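Local coordinates for protein lipocalin AI-4 (Rhodnius prolixus, PDB 5H9K) that probably binds cysteinyl leukotrienes as a secreted salivary lipocalin of a blood-feeding insect, at residues Ser5-Cys10 with Ser116-Asp121. Numbering follows the deposited sequence.
Sequences SIPTGC and STTPKD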
ATOM      1  N   SER A   5      -0.223  -9.726 -15.148  1.00 15.51           N
ATOM      2  CA  SER A   5      -1.379  -9.789 -14.263  0.51 21.23           C
ATOM      3  C   SER A   5      -1.017 -10.183 -12.834  1.00 18.81           C
ATOM      4  O   SER A   5       0.038 -10.759 -12.581  1.00 25.72           O
ATOM      5  CB  SER A   5      -2.428 -10.750 -14.824  0.51 21.36           C
ATOM      6  OG  SER A   5      -1.871 -12.013 -15.134  0.51 25.21           O
ATOM      7  N   ILE A   6      -1.919  -9.867 -11.912  1.00 17.03           N
ATOM      8  CA  ILE A   6      -1.730 -10.128 -10.497  1.00 15.24           C
ATOM      9  C   ILE A   6      -2.061 -11.587 -10.192  1.00 14.45           C
ATOM     10  O   ILE A   6      -2.735 -12.243 -10.982  1.00 15.47           O
ATOM     11  CB  ILE A   6      -2.607  -9.187  -9.654  1.00 14.68           C
ATOM     12  CG1 ILE A   6      -4.088  -9.466  -9.915  1.00 11.92           C
ATOM     13  CG2 ILE A   6      -2.255  -7.727  -9.944  1.00 14.78           C
ATOM     14  CD1 ILE A   6      -5.011  -8.458  -9.261  1.00 13.89           C
ATOM     15  N   PRO A   7      -1.582 -12.105  -9.048  1.00 13.67           N
ATOM     16  CA  PRO A   7      -1.819 -13.519  -8.742  1.00 16.14           C
ATOM     17  C   PRO A   7      -3.272 -13.829  -8.423  1.00 14.14           C
ATOM     18  O   PRO A   7      -4.017 -12.942  -7.997  1.00 13.98           O
ATOM     19  CB  PRO A   7      -0.958 -13.760  -7.494  1.00 16.63           C
ATOM     20  CG  PRO A   7      -0.005 -12.627  -7.439  1.00 19.25           C
ATOM     21  CD  PRO A   7      -0.736 -11.468  -8.028  1.00 14.64           C
ATOM     22  N   THR A   8      -3.666 -15.086  -8.603  1.00 15.32           N
ATOM     23  CA  THR A   8      -4.934 -15.538  -8.055  1.00 15.64           C
ATOM     24  C   THR A   8      -4.872 -15.345  -6.534  1.00 15.20           C
ATOM     25  O   THR A   8      -3.815 -15.514  -5.913  1.00 16.36           O
ATOM     26  CB  THR A   8      -5.228 -17.008  -8.410  1.00 17.25           C
ATOM     27  OG1 THR A   8      -6.536 -17.356  -7.946  1.00 22.41           O
ATOM     28  CG2 THR A   8      -4.207 -17.950  -7.770  1.00 20.25           C
ATOM     29  N   GLY A   9      -5.997 -14.960  -5.947  1.00 15.00           N
ATOM     30  CA  GLY A   9      -6.045 -14.615  -4.536  1.00 15.42           C
ATOM     31  C   GLY A   9      -5.979 -13.111  -4.317  1.00 13.47           C
ATOM     32  O   GLY A   9      -6.311 -12.609  -3.247  1.00 15.74           O
ATOM     33  N   CYS A  10      -5.542 -12.385  -5.340  1.00 12.65           N
ATOM     34  CA  CYS A  10      -5.418 -10.932  -5.252  1.00 11.51           C
ATOM     35  C   CYS A  10      -6.613 -10.302  -5.962  1.00 12.92           C
ATOM     36  O   CYS A  10      -6.892 -10.623  -7.122  1.00 14.57           O
ATOM     37  CB  CYS A  10      -4.091 -10.466  -5.868  1.00 11.01           C
ATOM     38  SG  CYS A  10      -3.707  -8.722  -5.680  1.00 11.14           S
ATOM     39  N   SER A 116       3.367 -18.781  -6.565  1.00 20.96           N
ATOM     40  CA  SER A 116       2.639 -18.138  -7.655  1.00 24.12           C
ATOM     41  C   SER A 116       1.271 -17.601  -7.242  1.00 27.12           C
ATOM     42  O   SER A 116       0.489 -17.170  -8.088  1.00 30.20           O
ATOM     43  CB  SER A 116       2.470 -19.115  -8.815  1.00 24.75           C
ATOM     44  OG  SER A 116       1.865 -20.317  -8.374  1.00 32.28           O
ATOM     45  N   THR A 117       0.977 -17.608  -5.947  1.00 20.11           N
ATOM     46  CA  THR A 117      -0.341 -17.173  -5.503  1.00 19.71           C
ATOM     47  C   THR A 117      -0.283 -16.194  -4.332  1.00 16.05           C
ATOM     48  O   THR A 117       0.690 -16.153  -3.568  1.00 14.96           O
ATOM     49  CB  THR A 117      -1.205 -18.370  -5.094  1.00 30.24           C
ATOM     50  OG1 THR A 117      -2.553 -17.945  -4.855  1.00 36.03           O
ATOM     51  CG2 THR A 117      -0.664 -18.937  -3.848  1.00 30.79           C
ATOM     52  N   THR A 118      -1.348 -15.407  -4.208  1.00 15.35           N
ATOM     53  CA  THR A 118      -1.522 -14.456  -3.123  1.00 14.00           C
ATOM     54  C   THR A 118      -2.207 -15.137  -1.946  1.00 17.69           C
ATOM     55  O   THR A 118      -3.346 -15.585  -2.073  1.00 19.81           O
ATOM     56  CB  THR A 118      -2.357 -13.244  -3.577  1.00 14.71           C
ATOM     57  OG1 THR A 118      -1.587 -12.439  -4.478  1.00 13.52           O
ATOM     58  CG2 THR A 118      -2.767 -12.403  -2.388  1.00 12.69           C
ATOM     59  N   PRO A 119      -1.513 -15.237  -0.801  1.00 17.07           N
ATOM     60  CA  PRO A 119      -2.072 -15.913   0.375  1.00 16.24           C
ATOM     61  C   PRO A 119      -2.836 -15.000   1.321  1.00 17.11           C
ATOM     62  O   PRO A 119      -3.594 -15.472   2.165  1.00 20.91           O
ATOM     63  CB  PRO A 119      -0.830 -16.452   1.076  1.00 16.58           C
ATOM     64  CG  PRO A 119       0.217 -15.435   0.782  1.00 18.72           C
ATOM     65  CD  PRO A 119      -0.089 -14.903  -0.613  1.00 15.31           C
ATOM     66  N   LYS A 120      -2.633 -13.700   1.184  1.00 14.06           N
ATOM     67  CA  LYS A 120      -3.133 -12.750   2.159  1.00 19.82           C
ATOM     68  C   LYS A 120      -3.148 -11.372   1.516  1.00 14.15           C
ATOM     69  O   LYS A 120      -2.304 -11.082   0.662  1.00 12.09           O
ATOM     70  CB  LYS A 120      -2.250 -12.776   3.413  1.00 27.26           C
ATOM     71  CG  LYS A 120      -2.566 -11.724   4.440  1.00 37.09           C
ATOM     72  CD  LYS A 120      -3.969 -11.943   4.982  1.00 44.85           C
ATOM     73  CE  LYS A 120      -4.387 -10.796   5.873  1.00 51.93           C
ATOM     74  NZ  LYS A 120      -3.778  -9.526   5.419  1.00 51.22           N
ATOM     75  N   ASP A 121      -4.117 -10.539   1.885  1.00 13.33           N
ATOM     76  CA  ASP A 121      -4.138  -9.158   1.418  1.00  9.96           C
ATOM     77  C   ASP A 121      -4.540  -8.182   2.532  1.00  9.26           C
ATOM     78  O   ASP A 121      -4.811  -8.590   3.660  1.00 11.06           O
ATOM     79  CB  ASP A 121      -5.057  -9.015   0.186  1.00 10.92           C
ATOM     80  CG  ASP A 121      -6.514  -9.346   0.463  1.00 13.94           C
ATOM     81  OD1 ASP A 121      -6.904  -9.559   1.630  1.00 14.33           O
ATOM     82  OD2 ASP A 121      -7.290  -9.380  -0.517  1.00 12.35           O
TER
HETATM   83  O   HOH W   1      -1.495 -16.775  -9.838  1.00 21.73           O
HETATM   84  O   HOH W   2      -8.457 -11.418  -2.142  1.00 25.49           O
HETATM   85  O   HOH W   3      -5.958 -13.934  -0.707  1.00 42.93           O
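Thr-8 O draws two donors from Thr-117 and Thr-118, a compact example of how one turn carbonyl can fasten two loops. Thr-118 N meets it at 3.0 Å and almost head-on (C=O...N 169°), whereas Thr-117 OG1, 2.9 Å from the same Thr-8 O, comes in from above the carbonyl plane. With OG1 of Thr-117 set trans to its own N (chi1 -171°), the hydroxyl reaches the carbonyl and also rests against Thr-8 CG2. The acceptor lies at the middle peptide of a type II beta turn, Pro-7 to Cys-10, closed by Cys-10 N to Pro-7 O; Gly-9 takes the positive phi of that turn.

Water extends the polar seam: one molecule joins Thr-8 N to Ser-116 O, another links Gly-9 O with Asp-121 OD2.

Van der Waals contact centres on buried Thr-118. Its OG1 sits 3.4 Å from both CB and CG of the Pro-7 ring and 3.5 Å from Cys-10 CB, while its CG2 methyl comes to 3.7 Å from Gly-9 O. The OG1 hydroxyl of Thr-118 is itself hydrogen-bonded to Gly-112 O.

Asp-121, at the start of strand 121-127, forms a salt bridge through OD1 to Arg-37 and a hydrogen bond through OD2 to Tyr-109. The Cys-10–Cys-111 disulfide covalently ties the N-terminal segment to the end of strand 105-111, and the turn lies against the loop joining two adjacent antiparallel strands of the lipocalin barrel, with Pro-7 also touching Tyr-94 of strand 90-100.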